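PDB 5XN8: glycerol Dehydrogenase, which probably catalyses the NAD-dependent, metal-dependent oxidation of glycerol to dihydroxyacetone, and so lets the organism use glycerol as a carbon source. Local coordinates for residues A[32-37]-A[87-92]; A[62-67]-A[94-99]; A[68-73]-A[128-133]. One frame throughout, in Å; residues are numbered along the deposited sequence.

Contact 1 of 3, residues A[32-37]-A[87-92]; sequences FFVIAD and GVVGVG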
loop_
_atom_site.group_PDB
_atom_site.type_symbol
_atom_site.label_atom_id
_atom_site.label_comp_id
_atom_site.label_asym_id
_atom_site.label_seq_id
_atom_site.Cartn_x
_atom_site.Cartn_y
_atom_site.Cartn_z
ATOM N N PHE A 32 35.695 9.453 46.031
ATOM C CA PHE A 32 34.349 9.976 45.807
ATOM C C PHE A 32 33.593 10.309 47.090
ATOM O O PHE A 32 33.636 9.568 48.067
ATOM C CB PHE A 32 33.538 8.979 44.970
ATOM C CG PHE A 32 33.780 9.106 43.495
ATOM C CD1 PHE A 32 33.074 10.034 42.744
ATOM C CD2 PHE A 32 34.743 8.326 42.863
ATOM C CE1 PHE A 32 33.311 10.167 41.379
ATOM C CE2 PHE A 32 34.983 8.455 41.506
ATOM C CZ PHE A 32 34.268 9.380 40.761
ATOM N N PHE A 33 32.892 11.437 47.051
ATOM C CA PHE A 33 31.997 11.886 48.100
ATOM C C PHE A 33 30.577 11.446 47.719
ATOM O O PHE A 33 29.990 11.985 46.786
ATOM C CB PHE A 33 32.098 13.407 48.198
ATOM C CG PHE A 33 31.231 14.023 49.250
ATOM C CD1 PHE A 33 31.626 14.019 50.578
ATOM C CD2 PHE A 33 30.038 14.654 48.907
ATOM C CE1 PHE A 33 30.840 14.610 51.554
ATOM C CE2 PHE A 33 29.248 15.250 49.874
ATOM C CZ PHE A 33 29.651 15.226 51.201
ATOM N N VAL A 34 30.044 10.461 48.431
ATOM C CA VAL A 34 28.772 9.825 48.090
ATOM C C VAL A 34 27.638 10.385 48.955
ATOM O O VAL A 34 27.764 10.397 50.169
ATOM C CB VAL A 34 28.857 8.293 48.301
ATOM C CG1 VAL A 34 27.662 7.582 47.674
ATOM C CG2 VAL A 34 30.164 7.744 47.750
ATOM N N ILE A 35 26.544 10.839 48.338
ATOM C CA ILE A 35 25.374 11.341 49.098
ATOM C C ILE A 35 24.062 10.628 48.764
ATOM O O ILE A 35 23.813 10.250 47.610
ATOM C CB ILE A 35 25.180 12.874 48.964
ATOM C CG1 ILE A 35 24.748 13.284 47.549
ATOM C CG2 ILE A 35 26.465 13.598 49.347
ATOM C CD1 ILE A 35 24.413 14.756 47.428
ATOM N N ALA A 36 23.228 10.473 49.792
ATOM C CA ALA A 36 21.907 9.861 49.690
ATOM C C ALA A 36 21.098 10.127 50.967
ATOM O O ALA A 36 21.674 10.344 52.038
ATOM C CB ALA A 36 22.046 8.364 49.469
ATOM N N ASP A 37 19.769 10.113 50.851
ATOM C CA ASP A 37 18.899 10.135 52.035
ATOM C C ASP A 37 18.984 8.781 52.747
ATOM O O ASP A 37 19.533 7.819 52.195
ATOM C CB ASP A 37 17.450 10.556 51.702
ATOM C CG ASP A 37 16.705 9.563 50.798
ATOM O OD1 ASP A 37 17.000 8.352 50.816
ATOM O OD2 ASP A 37 15.768 9.991 50.094
ATOM N N GLY A 87 35.756 13.364 43.751
ATOM C CA GLY A 87 34.537 13.319 42.953
ATOM C C GLY A 87 33.291 13.332 43.814
ATOM O O GLY A 87 33.379 13.301 45.038
ATOM N N VAL A 88 32.130 13.384 43.159
ATOM C CA VAL A 88 30.825 13.383 43.825
ATOM C C VAL A 88 29.927 12.313 43.209
ATOM O O VAL A 88 29.794 12.252 41.992
ATOM C CB VAL A 88 30.096 14.735 43.678
ATOM C CG1 VAL A 88 29.004 14.870 44.746
ATOM C CG2 VAL A 88 31.065 15.900 43.766
ATOM N N VAL A 89 29.322 11.477 44.052
ATOM C CA VAL A 89 28.267 10.546 43.650
ATOM C C VAL A 89 26.967 10.940 44.347
ATOM O O VAL A 89 26.948 11.145 45.552
ATOM C CB VAL A 89 28.602 9.078 44.020
ATOM C CG1 VAL A 89 27.478 8.133 43.601
ATOM C CG2 VAL A 89 29.932 8.655 43.402
ATOM N N GLY A 90 25.891 11.060 43.575
ATOM C CA GLY A 90 24.537 11.199 44.105
ATOM C C GLY A 90 23.776 9.912 43.824
ATOM O O GLY A 90 23.833 9.395 42.707
ATOM N N VAL A 91 23.087 9.388 44.839
ATOM C CA VAL A 91 22.226 8.204 44.708
ATOM C C VAL A 91 20.829 8.595 45.196
ATOM O O VAL A 91 20.706 9.189 46.262
ATOM C CB VAL A 91 22.756 7.018 45.555
ATOM C CG1 VAL A 91 22.111 5.710 45.127
ATOM C CG2 VAL A 91 24.268 6.904 45.442
ATOM N N GLY A 92 19.788 8.287 44.415
ATOM C CA GLY A 92 18.401 8.520 44.854
ATOM C C GLY A 92 17.551 9.291 43.860
ATOM O O GLY A 92 17.705 9.127 42.656
HETATM O O HOH W 1 18.557 9.828 48.208
#
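The F32 ring lies obliquely against G87 and V89. Its CD1 is 3.5 Å from V89 CG2, and CE1 is 3.7 Å from G87 CA. V88 C sits at the ring edge, in its plane. G87 has no side chain, and the ring lies close against its backbone. The F33 ring swings off the other face of the sheet, where V88 CG1 meets its edge at 4.3 Å from CD2. Its CG is anti to the backbone N (chi1 -180°), and its end leads away to L76 and L80 of helix 70-83.

Strands 31-36 and 87-92 are parallel neighbours in the six-stranded sheet of the Rossmann-like NAD-binding domain. F33 N donates to G87 O, V89 N to F33 O and I35 N to V89 O. V91 N to I35 O, 3.0 Å, completes the ladder.

V34 and V89 lie side by side on the F32 face, CG1 of V34 being 4.1 Å from V89 CB. V34 CG1 also reaches V91 CG2. Beyond the last rung, a water joins D37 N to V91 O. D37 caps helix 38-54 through its OD1, which accepts from V40 N. It is a likely NAD contact, as in a close relative.

Contact 2 of 3, residues A[62-67]-A[94-99]; sequences ERFNGE and GKTLDT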
loop_
_atom_site.group_PDB
_atom_site.type_symbol
_atom_site.label_atom_id
_atom_site.label_comp_id
_atom_site.label_asym_id
_atom_site.label_seq_id
_atom_site.Cartn_x
_atom_site.Cartn_y
_atom_site.Cartn_z
ATOM N N GLU A 62 27.857 10.381 53.105
ATOM C CA GLU A 62 27.242 11.390 53.974
ATOM C C GLU A 62 25.736 11.505 53.714
ATOM O O GLU A 62 25.272 11.300 52.596
ATOM C CB GLU A 62 27.946 12.742 53.782
ATOM C CG GLU A 62 27.633 13.804 54.830
ATOM C CD GLU A 62 28.064 13.422 56.240
ATOM O OE1 GLU A 62 29.283 13.309 56.491
ATOM O OE2 GLU A 62 27.176 13.249 57.098
ATOM N N ARG A 63 24.996 11.835 54.764
ATOM C CA ARG A 63 23.538 11.886 54.731
ATOM C C ARG A 63 23.047 13.172 54.067
ATOM O O ARG A 63 23.593 14.248 54.302
ATOM C CB ARG A 63 22.985 11.795 56.166
ATOM C CG ARG A 63 21.483 11.641 56.248
ATOM C CD ARG A 63 20.992 11.536 57.692
ATOM N NE ARG A 63 19.878 12.438 57.950
ATOM C CZ ARG A 63 19.994 13.745 58.187
ATOM N NH1 ARG A 63 21.182 14.351 58.209
ATOM N NH2 ARG A 63 18.894 14.464 58.414
ATOM N N PHE A 64 22.000 13.040 53.253
ATOM C CA PHE A 64 21.355 14.162 52.556
ATOM C C PHE A 64 20.015 14.455 53.249
ATOM O O PHE A 64 19.239 13.534 53.509
ATOM C CB PHE A 64 21.178 13.794 51.069
ATOM C CG PHE A 64 20.285 14.725 50.302
ATOM C CD1 PHE A 64 20.610 16.064 50.154
ATOM C CD2 PHE A 64 19.115 14.254 49.709
ATOM C CE1 PHE A 64 19.785 16.920 49.443
ATOM C CE2 PHE A 64 18.285 15.106 48.993
ATOM C CZ PHE A 64 18.619 16.441 48.862
ATOM N N ASN A 65 19.756 15.730 53.552
ATOM C CA ASN A 65 18.574 16.129 54.357
ATOM C C ASN A 65 17.239 16.128 53.612
ATOM O O ASN A 65 16.190 16.291 54.240
ATOM C CB ASN A 65 18.787 17.510 55.001
ATOM C CG ASN A 65 19.776 17.473 56.146
ATOM O OD1 ASN A 65 19.736 16.569 56.976
ATOM N ND2 ASN A 65 20.647 18.470 56.214
ATOM N N GLY A 66 17.272 15.980 52.289
ATOM C CA GLY A 66 16.058 15.772 51.499
ATOM C C GLY A 66 15.629 16.934 50.627
ATOM O O GLY A 66 14.653 16.809 49.887
ATOM N N GLU A 67 16.351 18.053 50.694
ATOM C CA GLU A 67 16.024 19.238 49.901
ATOM C C GLU A 67 17.245 19.791 49.176
ATOM O O GLU A 67 18.306 19.928 49.772
ATOM C CB GLU A 67 15.428 20.314 50.809
ATOM C CG GLU A 67 14.616 21.364 50.068
ATOM C CD GLU A 67 13.317 20.808 49.508
ATOM O OE1 GLU A 67 12.492 20.309 50.316
ATOM O OE2 GLU A 67 13.120 20.878 48.277
ATOM N N GLY A 94 15.381 12.963 42.411
ATOM C CA GLY A 94 15.760 14.206 41.736
ATOM C C GLY A 94 16.517 15.231 42.565
ATOM O O GLY A 94 17.535 15.772 42.125
ATOM N N LYS A 95 16.025 15.492 43.773
ATOM C CA LYS A 95 16.635 16.492 44.660
ATOM C C LYS A 95 18.050 16.092 45.106
ATOM O O LYS A 95 18.922 16.933 45.199
ATOM C CB LYS A 95 15.735 16.766 45.865
ATOM C CG LYS A 95 14.417 17.452 45.516
ATOM C CD LYS A 95 13.636 17.814 46.777
ATOM C CE LYS A 95 12.146 18.069 46.548
ATOM N NZ LYS A 95 11.770 19.456 46.174
ATOM N N THR A 96 18.266 14.802 45.360
ATOM C CA THR A 96 19.601 14.289 45.688
ATOM C C THR A 96 20.586 14.439 44.519
ATOM O O THR A 96 21.716 14.872 44.705
ATOM C CB THR A 96 19.563 12.797 46.072
ATOM O OG1 THR A 96 18.599 12.585 47.095
ATOM C CG2 THR A 96 20.921 12.327 46.567
ATOM N N LEU A 97 20.144 14.062 43.321
ATOM C CA LEU A 97 21.000 14.098 42.142
ATOM C C LEU A 97 21.380 15.527 41.773
ATOM O O LEU A 97 22.541 15.803 41.450
ATOM C CB LEU A 97 20.320 13.399 40.956
ATOM C CG LEU A 97 20.482 11.874 40.777
ATOM C CD1 LEU A 97 20.922 11.090 41.997
ATOM C CD2 LEU A 97 19.241 11.265 40.165
ATOM N N ASP A 98 20.404 16.423 41.829
ATOM C CA ASP A 98 20.620 17.843 41.536
ATOM C C ASP A 98 21.585 18.512 42.507
ATOM O O ASP A 98 22.317 19.422 42.121
ATOM C CB ASP A 98 19.284 18.609 41.516
ATOM C CG ASP A 98 18.444 18.311 40.284
ATOM O OD1 ASP A 98 18.767 17.355 39.525
ATOM O OD2 ASP A 98 17.455 19.054 40.059
ATOM N N THR A 99 21.564 18.088 43.771
ATOM C CA THR A 99 22.522 18.581 44.768
ATOM C C THR A 99 23.943 18.081 44.510
ATOM O O THR A 99 24.913 18.804 44.771
ATOM C CB THR A 99 22.103 18.201 46.206
ATOM O OG1 THR A 99 20.750 18.607 46.410
ATOM C CG2 THR A 99 22.990 18.876 47.241
#
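Segment 62-67 runs from strand 58-63 into a loop that passes the first turn of helix 94-107. The backbones come nearest at E67 and K95, whose CA atoms are 5.9 Å apart. The chain turns after F64, and G66 N lies 3.5 Å above the centre of one face of its ring. G66 has a positive phi of 109°.

The opposite face of F64 takes T96 CA, a CH-pi contact 4.1 Å from the centroid. The ring is thus held between its own chain and the helix. F64 CD2 is also close to T96 OG1, at 3.1 Å. T99 OG1 approaches F64 CE1 obliquely. It donates to K95 O, which also accepts from T99 N, so two bonds grip that carbonyl.

K95 and E67 run side by side, pointing the same way. The lysine is extended until a last bend at chi4 (-87°), and its CD lies 3.4 Å from G66 O. K95 NZ then forms a salt bridge with E67 OE2 at 2.9 Å, on the syn side of the carboxylate and 19° out of its plane. K95 also makes a cation-pi contact with Y131. G94 and K95 probably bind NAD, as in a close relative, at the start of this helix.

F64 is backbone-bonded to A36 of strand 31-36, T96 packs on I35 of the same strand, and T99 touches I73 of helix 70-83.

Contact 3 of 3, residues A[68-73]-A[128-133]; sequences CSHVEI and SVIYTE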
loop_
_atom_site.group_PDB
_atom_site.type_symbol
_atom_site.label_atom_id
_atom_site.label_comp_id
_atom_site.label_asym_id
_atom_site.label_seq_id
_atom_site.Cartn_x
_atom_site.Cartn_y
_atom_site.Cartn_z
ATOM N N CYS A 68 17.074 20.117 47.893
ATOM C CA CYS A 68 18.145 20.697 47.069
ATOM C C CYS A 68 18.157 22.216 47.235
ATOM O O CYS A 68 17.659 22.953 46.387
ATOM C CB CYS A 68 17.972 20.301 45.598
ATOM S SG CYS A 68 19.279 20.885 44.478
ATOM N N SER A 69 18.725 22.671 48.350
ATOM C CA SER A 69 18.790 24.088 48.688
ATOM C C SER A 69 20.222 24.568 48.712
ATOM O O SER A 69 21.141 23.764 48.851
ATOM C CB SER A 69 18.136 24.328 50.051
ATOM O OG SER A 69 18.701 23.500 51.041
ATOM N N HIS A 70 20.410 25.875 48.564
ATOM C CA HIS A 70 21.738 26.491 48.665
ATOM C C HIS A 70 22.400 26.197 50.011
ATOM O O HIS A 70 23.596 25.926 50.061
ATOM C CB HIS A 70 21.660 28.013 48.453
ATOM C CG HIS A 70 21.532 28.417 47.016
ATOM N ND1 HIS A 70 22.580 28.334 46.129
ATOM C CD2 HIS A 70 20.487 28.916 46.314
ATOM C CE1 HIS A 70 22.189 28.766 44.942
ATOM N NE2 HIS A 70 20.917 29.111 45.024
ATOM N N VAL A 71 21.609 26.231 51.088
ATOM C CA VAL A 71 22.093 25.918 52.440
ATOM C C VAL A 71 22.616 24.481 52.512
ATOM O O VAL A 71 23.692 24.240 53.067
ATOM C CB VAL A 71 20.989 26.127 53.514
ATOM C CG1 VAL A 71 21.420 25.592 54.884
ATOM C CG2 VAL A 71 20.612 27.603 53.612
ATOM N N GLU A 72 21.852 23.539 51.958
ATOM C CA GLU A 72 22.224 22.128 51.982
ATOM C C GLU A 72 23.487 21.869 51.158
ATOM O O GLU A 72 24.359 21.122 51.595
ATOM C CB GLU A 72 21.057 21.258 51.481
ATOM C CG GLU A 72 21.262 19.745 51.589
ATOM C CD GLU A 72 21.407 19.232 53.016
ATOM O OE1 GLU A 72 21.069 19.953 53.978
ATOM O OE2 GLU A 72 21.854 18.080 53.182
ATOM N N ILE A 73 23.581 22.496 49.986
ATOM C CA ILE A 73 24.779 22.416 49.123
ATOM C C ILE A 73 26.022 22.862 49.890
ATOM O O ILE A 73 27.016 22.132 49.925
ATOM C CB ILE A 73 24.613 23.268 47.828
ATOM C CG1 ILE A 73 23.564 22.642 46.897
ATOM C CG2 ILE A 73 25.926 23.433 47.067
ATOM C CD1 ILE A 73 22.937 23.647 45.960
ATOM N N SER A 128 19.972 21.880 37.643
ATOM C CA SER A 128 19.521 21.606 38.998
ATOM C C SER A 128 18.331 22.505 39.307
ATOM O O SER A 128 18.337 23.691 38.959
ATOM C CB SER A 128 20.644 21.853 40.007
ATOM O OG SER A 128 21.631 20.837 39.934
ATOM N N VAL A 129 17.311 21.932 39.943
ATOM C CA VAL A 129 16.145 22.687 40.394
ATOM C C VAL A 129 16.375 23.017 41.857
ATOM O O VAL A 129 16.365 22.122 42.706
ATOM C CB VAL A 129 14.831 21.898 40.216
ATOM C CG1 VAL A 129 13.637 22.810 40.456
ATOM C CG2 VAL A 129 14.761 21.272 38.824
ATOM N N ILE A 130 16.593 24.305 42.137
ATOM C CA ILE A 130 16.936 24.779 43.475
ATOM C C ILE A 130 15.665 25.194 44.228
ATOM O O ILE A 130 14.812 25.907 43.697
ATOM C CB ILE A 130 17.946 25.954 43.433
ATOM C CG1 ILE A 130 19.268 25.529 42.773
ATOM C CG2 ILE A 130 18.204 26.524 44.833
ATOM C CD1 ILE A 130 19.981 24.365 43.425
ATOM N N TYR A 131 15.579 24.743 45.479
ATOM C CA TYR A 131 14.447 24.970 46.363
ATOM C C TYR A 131 14.928 25.687 47.616
ATOM O O TYR A 131 16.119 25.677 47.923
ATOM C CB TYR A 131 13.849 23.616 46.746
ATOM C CG TYR A 131 13.127 22.932 45.611
ATOM C CD1 TYR A 131 11.781 23.188 45.382
ATOM C CD2 TYR A 131 13.781 22.027 44.768
ATOM C CE1 TYR A 131 11.096 22.571 44.346
ATOM C CE2 TYR A 131 13.108 21.413 43.724
ATOM C CZ TYR A 131 11.766 21.690 43.518
ATOM O OH TYR A 131 11.083 21.083 42.494
ATOM N N THR A 132 14.003 26.330 48.338
ATOM C CA THR A 132 14.318 26.857 49.666
ATOM C C THR A 132 14.291 25.689 50.646
ATOM O O THR A 132 13.867 24.588 50.283
ATOM C CB THR A 132 13.366 27.971 50.118
ATOM O OG1 THR A 132 13.865 28.487 51.357
ATOM C CG2 THR A 132 12.034 27.471 50.375
ATOM N N GLU A 133 14.748 25.899 51.878
ATOM C CA GLU A 133 14.710 24.840 52.897
ATOM C C GLU A 133 13.271 24.393 53.200
ATOM O O GLU A 133 13.028 23.210 53.431
ATOM C CB GLU A 133 15.418 25.281 54.178
ATOM C CG GLU A 133 15.976 24.131 55.002
ATOM C CD GLU A 133 17.317 23.630 54.492
ATOM O OE1 GLU A 133 17.424 23.295 53.303
ATOM O OE2 GLU A 133 18.261 23.563 55.298
#
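C68 and I130 meet through both backbone and side chain. Y131 N donates to C68 O at 2.9 Å, with a nearly straight N-H...O angle of 170°. I130 CA adds a CH...O contact to the same oxygen, which also lies at the edge of the Y131 ring. The C68 sulfur is anti to its own backbone N (chi1 -177°), which carries SG over to I130 CD1 at 3.7 Å and close to V129 O. T99 and D98 of helix 94-107 pack against C68 as well.

I130 spreads its two branches over the helix start. CG2 touches the imidazole of H70, 3.6 Å from CD2, and the two side chains cross at about a right angle. CD1 reaches I73 CD1 at 4.0 Å. The far end of H70 is held by E139, through a hydrogen bond from NE2.

Strand 127-131 pairs with strand 137-142 in a small antiparallel hairpin beside the main sheet. The contact sets this hairpin against the N-terminus of helix 70-83. Y131 is a likely NAD contact.

E133 lies just past the strand and folds back to the start of helix 70-83. Its chain bends at chi2 (81°), which brings OE1 to S69 OG at 2.6 Å. The hydroxyl donates to the carboxylate on its syn side. S69 is the N-cap residue, and the same OG accepts from E72 N at 3.3 Å. One oxygen thus links the first turn of the helix to E133. The other carboxylate oxygen, OE2, rests 3.8 Å from V71 CG1. The helix N-terminus would probably steady the negative charge of E133. The nearby carboxylate of E72 would probably offset part of this. S69 CA comes within 3.2 Å of Y131 O, a further CH...O contact.

The contacts follow one another through the NAD-binding domain. Contacts 1 and 2 are centred about 8 Å apart, and contacts 2 and 3 about 9 Å. Contacts 1 and 3, about 16 Å apart between centres, do not touch. Along the chain the segments alternate: 32-37, 62-67, 68-73, 87-92, 94-99, 128-133. Contact 1 lies inside the parallel sheet. Strand 58-63 is next to strand 31-36, where V34 O is 2.9 Å from E62 N. Strand 87-92 runs on into helix 94-107 of contact 2. Contacts 2 and 3 touch at several points, among them S128 OG, 2.7 Å from D98 O. Together they join sheet, helix and hairpin, and each carries probable NAD-binding residues.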